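Glucosamine-6-phosphate deaminase (Thermotoga maritima, PDB 1J5X) belongs to the SIS-domain proteins, whose parallel sheets are flanked by helices in an alpha/beta fold. Local coordinates at residues F107-N112 with V153-I158; T21-E26 with S163-L168. One frame throughout, in Å; residues are numbered along the deposited sequence.

Interactions 1 and 2 lie with their centres 13 Å apart and meet at the start of helix 162-179. Interaction 1 joins two loops that leave parallel strands of the five-stranded sheet: segment 107-112 follows strand 102-107, and the loop holding residues 153-158 follows strand 147-150. Interaction 2 sets helix 15-25, near the N-terminus, against helix 162-179. Along the chain the order is 21-26, 107-112, 153-158, 163-168, with both segments of interaction 1 falling between those of interaction 2. Ser-163 OG, 2.6 Å from Glu-155 OE1 in a probable hydrogen bond, connects the two, so the N-terminal helix and the strand-end loops of the SIS domain share one buried region.

Interaction 1 (F107-N112 with V153-I158)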
ATOM      1  N   PHE A 107     -11.182   6.895   1.479  1.00 16.75           N
ATOM      2  CA  PHE A 107     -10.650   6.275   0.273  1.00 18.37           C
ATOM      3  C   PHE A 107     -11.587   5.224  -0.317  1.00 16.65           C
ATOM      4  O   PHE A 107     -12.011   4.311   0.375  1.00 18.86           O
ATOM      5  CB  PHE A 107      -9.345   5.532   0.566  1.00 17.56           C
ATOM      6  CG  PHE A 107      -8.237   6.401   1.112  1.00 19.48           C
ATOM      7  CD1 PHE A 107      -8.254   6.813   2.438  1.00 17.90           C
ATOM      8  CD2 PHE A 107      -7.185   6.811   0.276  1.00 20.50           C
ATOM      9  CE1 PHE A 107      -7.228   7.644   2.934  1.00 16.16           C
ATOM     10  CE2 PHE A 107      -6.125   7.650   0.752  1.00 19.77           C
ATOM     11  CZ  PHE A 107      -6.154   8.071   2.094  1.00 16.68           C
ATOM     12  N   SER A 108     -11.877   5.359  -1.597  1.00 19.57           N
ATOM     13  CA  SER A 108     -12.689   4.313  -2.287  1.00 17.56           C
ATOM     14  C   SER A 108     -12.334   4.564  -3.760  1.00 17.73           C
ATOM     15  O   SER A 108     -12.726   5.581  -4.316  1.00 18.53           O
ATOM     16  CB  SER A 108     -14.208   4.535  -2.092  1.00 23.06           C
ATOM     17  OG  SER A 108     -14.886   3.608  -2.997  1.00 17.86           O
ATOM     18  N   ARG A 109     -11.595   3.641  -4.329  1.00 19.84           N
ATOM     19  CA  ARG A 109     -11.148   3.758  -5.723  1.00 20.48           C
ATOM     20  C   ARG A 109     -12.351   3.992  -6.646  1.00 21.09           C
ATOM     21  O   ARG A 109     -12.360   4.956  -7.408  1.00 19.85           O
ATOM     22  CB  ARG A 109     -10.435   2.484  -6.119  1.00 20.75           C
ATOM     23  CG  ARG A 109      -9.975   2.466  -7.598  1.00 22.08           C
ATOM     24  CD  ARG A 109      -9.142   1.231  -7.886  1.00 26.19           C
ATOM     25  NE  ARG A 109      -9.796  -0.027  -7.508  1.00 29.48           N
ATOM     26  CZ  ARG A 109      -9.542  -1.202  -8.081  1.00 31.31           C
ATOM     27  NH1 ARG A 109      -8.666  -1.279  -9.070  1.00 26.91           N
ATOM     28  NH2 ARG A 109     -10.109  -2.314  -7.625  1.00 28.87           N
ATOM     29  N   THR A 110     -13.366   3.115  -6.561  1.00 20.66           N
ATOM     30  CA  THR A 110     -14.554   3.272  -7.454  1.00 22.40           C
ATOM     31  C   THR A 110     -15.445   4.406  -6.969  1.00 21.44           C
ATOM     32  O   THR A 110     -16.289   4.952  -7.708  1.00 23.44           O
ATOM     33  CB  THR A 110     -15.440   1.971  -7.533  1.00 22.48           C
ATOM     34  OG1 THR A 110     -16.015   1.721  -6.250  1.00 25.28           O
ATOM     35  CG2 THR A 110     -14.627   0.758  -8.020  1.00 26.14           C
ATOM     36  N   GLY A 111     -15.254   4.791  -5.700  1.00 19.11           N
ATOM     37  CA  GLY A 111     -16.034   5.877  -5.103  1.00 16.74           C
ATOM     38  C   GLY A 111     -17.461   5.477  -4.693  1.00 16.83           C
ATOM     39  O   GLY A 111     -18.231   6.297  -4.248  1.00 18.47           O
ATOM     40  N   ASN A 112     -17.787   4.203  -4.806  1.00 17.68           N
ATOM     41  CA  ASN A 112     -19.150   3.796  -4.486  1.00 21.25           C
ATOM     42  C   ASN A 112     -19.224   2.724  -3.375  1.00 21.61           C
ATOM     43  O   ASN A 112     -20.302   2.180  -3.084  1.00 21.31           O
ATOM     44  CB  ASN A 112     -19.854   3.324  -5.787  1.00 20.55           C
ATOM     45  CG  ASN A 112     -20.185   4.492  -6.718  1.00 19.61           C
ATOM     46  OD1 ASN A 112     -20.598   5.615  -6.159  1.00 19.42           O
ATOM     47  ND2 ASN A 112     -20.105   4.348  -7.967  1.00 27.31           N
ATOM     48  N   VAL A 153      -6.212   8.664 -12.716  1.00 25.34           N
ATOM     49  CA  VAL A 153      -5.536   7.382 -12.858  1.00 23.97           C
ATOM     50  C   VAL A 153      -6.544   6.391 -13.437  1.00 25.62           C
ATOM     51  O   VAL A 153      -7.666   6.268 -12.900  1.00 27.96           O
ATOM     52  CB  VAL A 153      -5.123   6.842 -11.479  1.00 25.29           C
ATOM     53  CG1 VAL A 153      -4.570   5.468 -11.567  1.00 26.01           C
ATOM     54  CG2 VAL A 153      -4.087   7.797 -10.819  1.00 22.16           C
ATOM     55  N   ARG A 154      -6.172   5.697 -14.504  1.00 26.26           N
ATOM     56  CA  ARG A 154      -7.096   4.678 -15.042  1.00 24.81           C
ATOM     57  C   ARG A 154      -6.688   3.335 -14.561  1.00 26.28           C
ATOM     58  O   ARG A 154      -5.637   2.860 -14.917  1.00 27.56           O
ATOM     59  CB  ARG A 154      -7.080   4.658 -16.577  1.00 33.14           C
ATOM     60  CG  ARG A 154      -8.095   5.588 -17.183  1.00 39.10           C
ATOM     61  CD  ARG A 154      -8.495   5.232 -18.662  1.00 44.59           C
ATOM     62  NE  ARG A 154      -9.546   6.144 -19.138  1.00 50.34           N
ATOM     63  CZ  ARG A 154      -9.363   7.399 -19.583  1.00 53.61           C
ATOM     64  NH1 ARG A 154      -8.141   7.939 -19.648  1.00 52.69           N
ATOM     65  NH2 ARG A 154     -10.427   8.130 -19.945  1.00 52.78           N
ATOM     66  N   GLU A 155      -7.486   2.723 -13.707  1.00 24.43           N
ATOM     67  CA  GLU A 155      -7.154   1.413 -13.254  1.00 24.83           C
ATOM     68  C   GLU A 155      -8.479   0.628 -13.288  1.00 25.33           C
ATOM     69  O   GLU A 155      -9.458   0.984 -12.604  1.00 26.75           O
ATOM     70  CB  GLU A 155      -6.577   1.442 -11.853  1.00 21.76           C
ATOM     71  CG  GLU A 155      -6.030   0.124 -11.422  1.00 22.22           C
ATOM     72  CD  GLU A 155      -5.556   0.158  -9.958  1.00 24.04           C
ATOM     73  OE1 GLU A 155      -6.400   0.276  -9.039  1.00 23.44           O
ATOM     74  OE2 GLU A 155      -4.330   0.054  -9.750  1.00 22.39           O
ATOM     75  N   GLU A 156      -8.450  -0.415 -14.115  1.00 27.52           N
ATOM     76  CA  GLU A 156      -9.565  -1.328 -14.430  1.00 28.93           C
ATOM     77  C   GLU A 156      -9.642  -2.657 -13.748  1.00 28.75           C
ATOM     78  O   GLU A 156     -10.739  -3.216 -13.577  1.00 30.89           O
ATOM     79  CB  GLU A 156      -9.497  -1.675 -15.918  1.00 31.39           C
ATOM     80  CG  GLU A 156      -9.552  -0.525 -16.810  1.00 30.77           C
ATOM     81  CD  GLU A 156     -10.790   0.173 -16.597  1.00 35.69           C
ATOM     82  OE1 GLU A 156     -11.800  -0.518 -16.272  1.00 35.42           O
ATOM     83  OE2 GLU A 156     -10.783   1.401 -16.751  1.00 39.55           O
ATOM     84  N   ALA A 157      -8.498  -3.222 -13.432  1.00 25.86           N
ATOM     85  CA  ALA A 157      -8.497  -4.534 -12.872  1.00 26.47           C
ATOM     86  C   ALA A 157      -9.158  -4.584 -11.515  1.00 30.01           C
ATOM     87  O   ALA A 157      -9.280  -3.531 -10.843  1.00 27.56           O
ATOM     88  CB  ALA A 157      -7.093  -5.040 -12.803  1.00 28.43           C
ATOM     89  N   ILE A 158      -9.588  -5.797 -11.136  1.00 26.71           N
ATOM     90  CA  ILE A 158     -10.193  -6.044  -9.832  1.00 30.54           C
ATOM     91  C   ILE A 158      -9.159  -5.681  -8.755  1.00 30.42           C
ATOM     92  O   ILE A 158      -9.470  -4.968  -7.810  1.00 28.95           O
ATOM     93  CB  ILE A 158     -10.549  -7.572  -9.606  1.00 33.15           C
ATOM     94  CG1 ILE A 158     -11.625  -8.004 -10.582  1.00 36.15           C
ATOM     95  CG2 ILE A 158     -11.044  -7.832  -8.165  1.00 32.04           C
ATOM     96  CD1 ILE A 158     -12.618  -6.877 -10.880  1.00 34.99           C
TER
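Arg-109 reaches from the loop after strand 102-107 to the loop after strand 147-150, where Glu-155, Ala-157 and Ile-158 receive its guanidinium. Both loops follow the C-terminal ends of parallel strands in the SIS domain sheet. The ionic part is a salt bridge between Arg-109 NH1 and Glu-155 OE1, 2.7 Å apart. The guanidinium and carboxylate planes stand 84° apart, and NH1 meets OE1 from above the carboxylate plane, so the pair uses one nitrogen and one oxygen in place of the coplanar two-pronged form. The same oxygen lies 3.1 Å from Arg-109 CD, which places it beside the last methylene as well as the charged end.

The other two bonds go to backbone carbonyls near the edge of the guanidinium. Arg-109 NH1 gives a hydrogen bond of 2.9 Å to Ala-157 O, running nearly along the C=O axis, with an N-H...O angle of 142°. Arg-109 NH2 reaches Ile-158 O at 2.7 Å, this time from above the carbonyl plane. The arginine starts extended, with CG anti to the backbone N, and then bends at chi3 (53°), which turns the guanidinium toward these successive carbonyls.

Glu-155 is itself held by further bonds: OE1 to Ser-163 OG and OE2 to the backbone N of Thr-161. On the opposite loop, Arg-109 O bonds to Thr-134 OG1, at the end of the neighbouring strand 128-134.

Three bonds therefore grip two guanidinium nitrogens, and two backbone carbonyl oxygens gain a donor. Because OE1 and OE2 each have partners, rotation of the carboxylate is limited. The arginine thus probably helps hold residues 155-158 in place beside the end of strand 102-107.

Interaction 2 (T21-E26 with S163-L168); sequences TDQKNE and SFSMIL
A helix-helix contact within the core brings helix 15-25, near its C-terminal end, against the first turns of helix 162-179, one of the helices packed on the five-stranded sheet of the SIS domain. The CA atoms of Gln-23 and Ser-165 come nearest, at 7.8 Å, and these two residues supply the polar link. Ser-165 OG donates to Gln-23 OE1 over 2.7 Å, lying in the carbonyl plane of the amide with a C=O...O angle of 151°. The glutamine has CG beside its backbone N (chi1 -79°) and is extended beyond it, which carries the amide across to the serine. Its other end is held too: Gln-23 NE2 bonds to Ile-20 O and to Gln-316 OE1.

The apolar part belongs to Met-166, present as selenomethionine. Its chain runs extended beyond CG and brings the methyl to the last turn of helix 15-25. There CE lies 4.0 Å from Asp-22 O and 4.3 Å from Glu-26 C, so it rests on backbone atoms where the helix ends. Asp-22 O already accepts the backbone N of Glu-26 at 2.8 Å; the methyl is thus a van der Waals neighbour of a carbonyl whose hydrogen bond is made within its own helix. Leu-27 and Phe-30 of helix 27-35 also touch this side chain.

Asp-22 brings a negative charge to this face; its OD2 forms salt bridges with Lys-18 NZ and Lys-162 NZ, the latter from the first residue of helix 162-179.

With both ends of its amide engaged, Gln-23 should have a defined flip: the oxygen faces the serine hydroxyl and the nitrogen faces acceptors. The chemistry implies a directional polar link beside a methyl contact, which together probably help to hold helix 15-25 against helix 162-179.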
ATOM      1  N   THR A  21       2.677  -2.917 -14.635  1.00 24.25           N
ATOM      2  CA  THR A  21       3.740  -2.368 -15.483  1.00 25.98           C
ATOM      3  C   THR A  21       3.662  -0.859 -15.656  1.00 23.82           C
ATOM      4  O   THR A  21       4.681  -0.204 -15.892  1.00 24.31           O
ATOM      5  CB  THR A  21       3.738  -3.084 -16.869  1.00 25.60           C
ATOM      6  OG1 THR A  21       3.897  -4.469 -16.617  1.00 25.99           O
ATOM      7  CG2 THR A  21       4.950  -2.621 -17.725  1.00 29.08           C
ATOM      8  N   ASP A  22       2.471  -0.297 -15.474  1.00 23.04           N
ATOM      9  CA  ASP A  22       2.313   1.133 -15.597  1.00 22.18           C
ATOM     10  C   ASP A  22       3.123   1.882 -14.497  1.00 22.82           C
ATOM     11  O   ASP A  22       3.329   3.075 -14.621  1.00 23.50           O
ATOM     12  CB  ASP A  22       0.859   1.568 -15.467  1.00 24.71           C
ATOM     13  CG  ASP A  22       0.039   1.330 -16.756  1.00 32.17           C
ATOM     14  OD1 ASP A  22       0.686   1.149 -17.829  1.00 28.56           O
ATOM     15  OD2 ASP A  22      -1.229   1.367 -16.670  1.00 31.18           O
ATOM     16  N   GLN A  23       3.519   1.180 -13.447  1.00 21.66           N
ATOM     17  CA  GLN A  23       4.288   1.841 -12.394  1.00 24.13           C
ATOM     18  C   GLN A  23       5.683   2.102 -12.963  1.00 25.36           C
ATOM     19  O   GLN A  23       6.468   2.878 -12.421  1.00 25.47           O
ATOM     20  CB  GLN A  23       4.326   0.964 -11.143  1.00 22.50           C
ATOM     21  CG  GLN A  23       3.001   1.101 -10.384  1.00 21.12           C
ATOM     22  CD  GLN A  23       2.649  -0.130  -9.588  1.00 24.32           C
ATOM     23  OE1 GLN A  23       2.346   0.083  -8.332  1.00 20.66           O
ATOM     24  NE2 GLN A  23       2.632  -1.276 -10.110  1.00 27.67           N
ATOM     25  N   LYS A  24       6.000   1.402 -14.044  1.00 24.69           N
ATOM     26  CA  LYS A  24       7.268   1.637 -14.710  1.00 27.32           C
ATOM     27  C   LYS A  24       7.052   2.583 -15.864  1.00 29.17           C
ATOM     28  O   LYS A  24       7.814   3.527 -16.058  1.00 27.05           O
ATOM     29  CB  LYS A  24       7.851   0.344 -15.253  1.00 27.36           C
ATOM     30  CG  LYS A  24       8.801   0.598 -16.448  1.00 30.35           C
ATOM     31  CD  LYS A  24       9.680  -0.599 -16.676  1.00 30.11           C
ATOM     32  CE  LYS A  24       9.102  -1.535 -17.686  1.00 35.09           C
ATOM     33  NZ  LYS A  24      10.158  -2.518 -18.154  1.00 35.71           N
ATOM     34  N   ASN A  25       6.001   2.352 -16.657  1.00 29.41           N
ATOM     35  CA  ASN A  25       5.795   3.195 -17.830  1.00 32.88           C
ATOM     36  C   ASN A  25       5.097   4.528 -17.732  1.00 30.54           C
ATOM     37  O   ASN A  25       5.320   5.408 -18.559  1.00 30.69           O
ATOM     38  CB  ASN A  25       5.065   2.382 -18.930  1.00 34.06           C
ATOM     39  CG  ASN A  25       5.885   1.192 -19.402  1.00 36.15           C
ATOM     40  OD1 ASN A  25       7.102   1.309 -19.589  1.00 38.26           O
ATOM     41  ND2 ASN A  25       5.231   0.050 -19.611  1.00 36.73           N
ATOM     42  N   GLU A  26       4.241   4.701 -16.743  1.00 28.76           N
ATOM     43  CA  GLU A  26       3.470   5.923 -16.686  1.00 26.75           C
ATOM     44  C   GLU A  26       3.635   6.772 -15.433  1.00 24.16           C
ATOM     45  O   GLU A  26       3.049   7.839 -15.314  1.00 23.06           O
ATOM     46  CB  GLU A  26       1.989   5.545 -16.840  1.00 31.61           C
ATOM     47  CG  GLU A  26       1.780   4.505 -17.976  1.00 36.49           C
ATOM     48  CD  GLU A  26       0.302   4.312 -18.394  1.00 44.22           C
ATOM     49  OE1 GLU A  26      -0.608   4.573 -17.563  1.00 43.63           O
ATOM     50  OE2 GLU A  26       0.043   3.875 -19.557  1.00 47.42           O
ATOM     51  N   SER A 163      -2.811   2.184  -8.557  1.00 22.27           N
ATOM     52  CA  SER A 163      -3.551   3.223  -7.854  1.00 19.42           C
ATOM     53  C   SER A 163      -3.051   3.357  -6.402  1.00 20.98           C
ATOM     54  O   SER A 163      -3.055   4.465  -5.857  1.00 19.86           O
ATOM     55  CB  SER A 163      -5.080   2.937  -7.831  1.00 20.36           C
ATOM     56  OG  SER A 163      -5.379   1.745  -7.168  1.00 20.90           O
ATOM     57  N   PHE A 164      -2.627   2.257  -5.813  1.00 18.84           N
ATOM     58  CA  PHE A 164      -2.146   2.338  -4.421  1.00 21.12           C
ATOM     59  C   PHE A 164      -0.858   3.230  -4.429  1.00 21.89           C
ATOM     60  O   PHE A 164      -0.736   4.234  -3.699  1.00 18.51           O
ATOM     61  CB  PHE A 164      -1.810   0.925  -3.936  1.00 20.00           C
ATOM     62  CG  PHE A 164      -1.187   0.877  -2.556  1.00 20.13           C
ATOM     63  CD1 PHE A 164       0.190   1.099  -2.382  1.00 21.31           C
ATOM     64  CD2 PHE A 164      -1.980   0.612  -1.440  1.00 20.24           C
ATOM     65  CE1 PHE A 164       0.760   1.052  -1.146  1.00 21.42           C
ATOM     66  CE2 PHE A 164      -1.408   0.570  -0.152  1.00 19.35           C
ATOM     67  CZ  PHE A 164      -0.050   0.782  -0.011  1.00 20.76           C
ATOM     68  N   SER A 165       0.064   2.863  -5.304  1.00 19.41           N
ATOM     69  CA  SER A 165       1.343   3.583  -5.380  1.00 18.88           C
ATOM     70  C   SER A 165       1.157   5.016  -5.766  1.00 19.04           C
ATOM     71  O   SER A 165       1.766   5.930  -5.184  1.00 18.54           O
ATOM     72  CB  SER A 165       2.258   2.917  -6.408  1.00 19.57           C
ATOM     73  OG  SER A 165       2.525   1.564  -6.034  1.00 24.20           O
HETATM   74  N   MSE A 166       0.357   5.271  -6.805  1.00 17.29           N
HETATM   75  CA  MSE A 166       0.171   6.643  -7.192  1.00 16.03           C
HETATM   76  C   MSE A 166      -0.574   7.526  -6.205  1.00 18.56           C
HETATM   77  O   MSE A 166      -0.249   8.705  -6.042  1.00 17.00           O
HETATM   78  CB  MSE A 166      -0.470   6.702  -8.644  1.00 16.94           C
HETATM   79  CG  MSE A 166       0.436   6.000  -9.599  1.00 18.95           C
HETATM   80 SE   MSE A 166      -0.589   5.897 -11.376  1.00 31.17          SE
HETATM   81  CE  MSE A 166       0.911   5.355 -12.462  1.00 27.82           C
ATOM     82  N   ILE A 167      -1.574   6.991  -5.500  1.00 17.39           N
ATOM     83  CA  ILE A 167      -2.277   7.838  -4.553  1.00 15.55           C
ATOM     84  C   ILE A 167      -1.294   8.029  -3.347  1.00 16.23           C
ATOM     85  O   ILE A 167      -1.182   9.132  -2.812  1.00 17.92           O
ATOM     86  CB  ILE A 167      -3.597   7.172  -4.063  1.00 16.70           C
ATOM     87  CG1 ILE A 167      -4.639   7.209  -5.245  1.00 17.70           C
ATOM     88  CG2 ILE A 167      -4.193   7.964  -2.849  1.00 17.07           C
ATOM     89  CD1 ILE A 167      -5.814   6.294  -5.000  1.00 19.56           C
ATOM     90  N   LEU A 168      -0.593   6.976  -2.990  1.00 17.21           N
ATOM     91  CA  LEU A 168       0.360   7.076  -1.837  1.00 16.65           C
ATOM     92  C   LEU A 168       1.437   8.149  -2.151  1.00 16.00           C
ATOM     93  O   LEU A 168       1.688   9.052  -1.327  1.00 18.91           O
ATOM     94  CB  LEU A 168       0.965   5.703  -1.558  1.00 17.48           C
ATOM     95  CG  LEU A 168       1.952   5.672  -0.370  1.00 15.40           C
ATOM     96  CD1 LEU A 168       1.278   6.273   0.883  1.00 20.01           C
ATOM     97  CD2 LEU A 168       2.454   4.263  -0.129  1.00 16.21           C
TER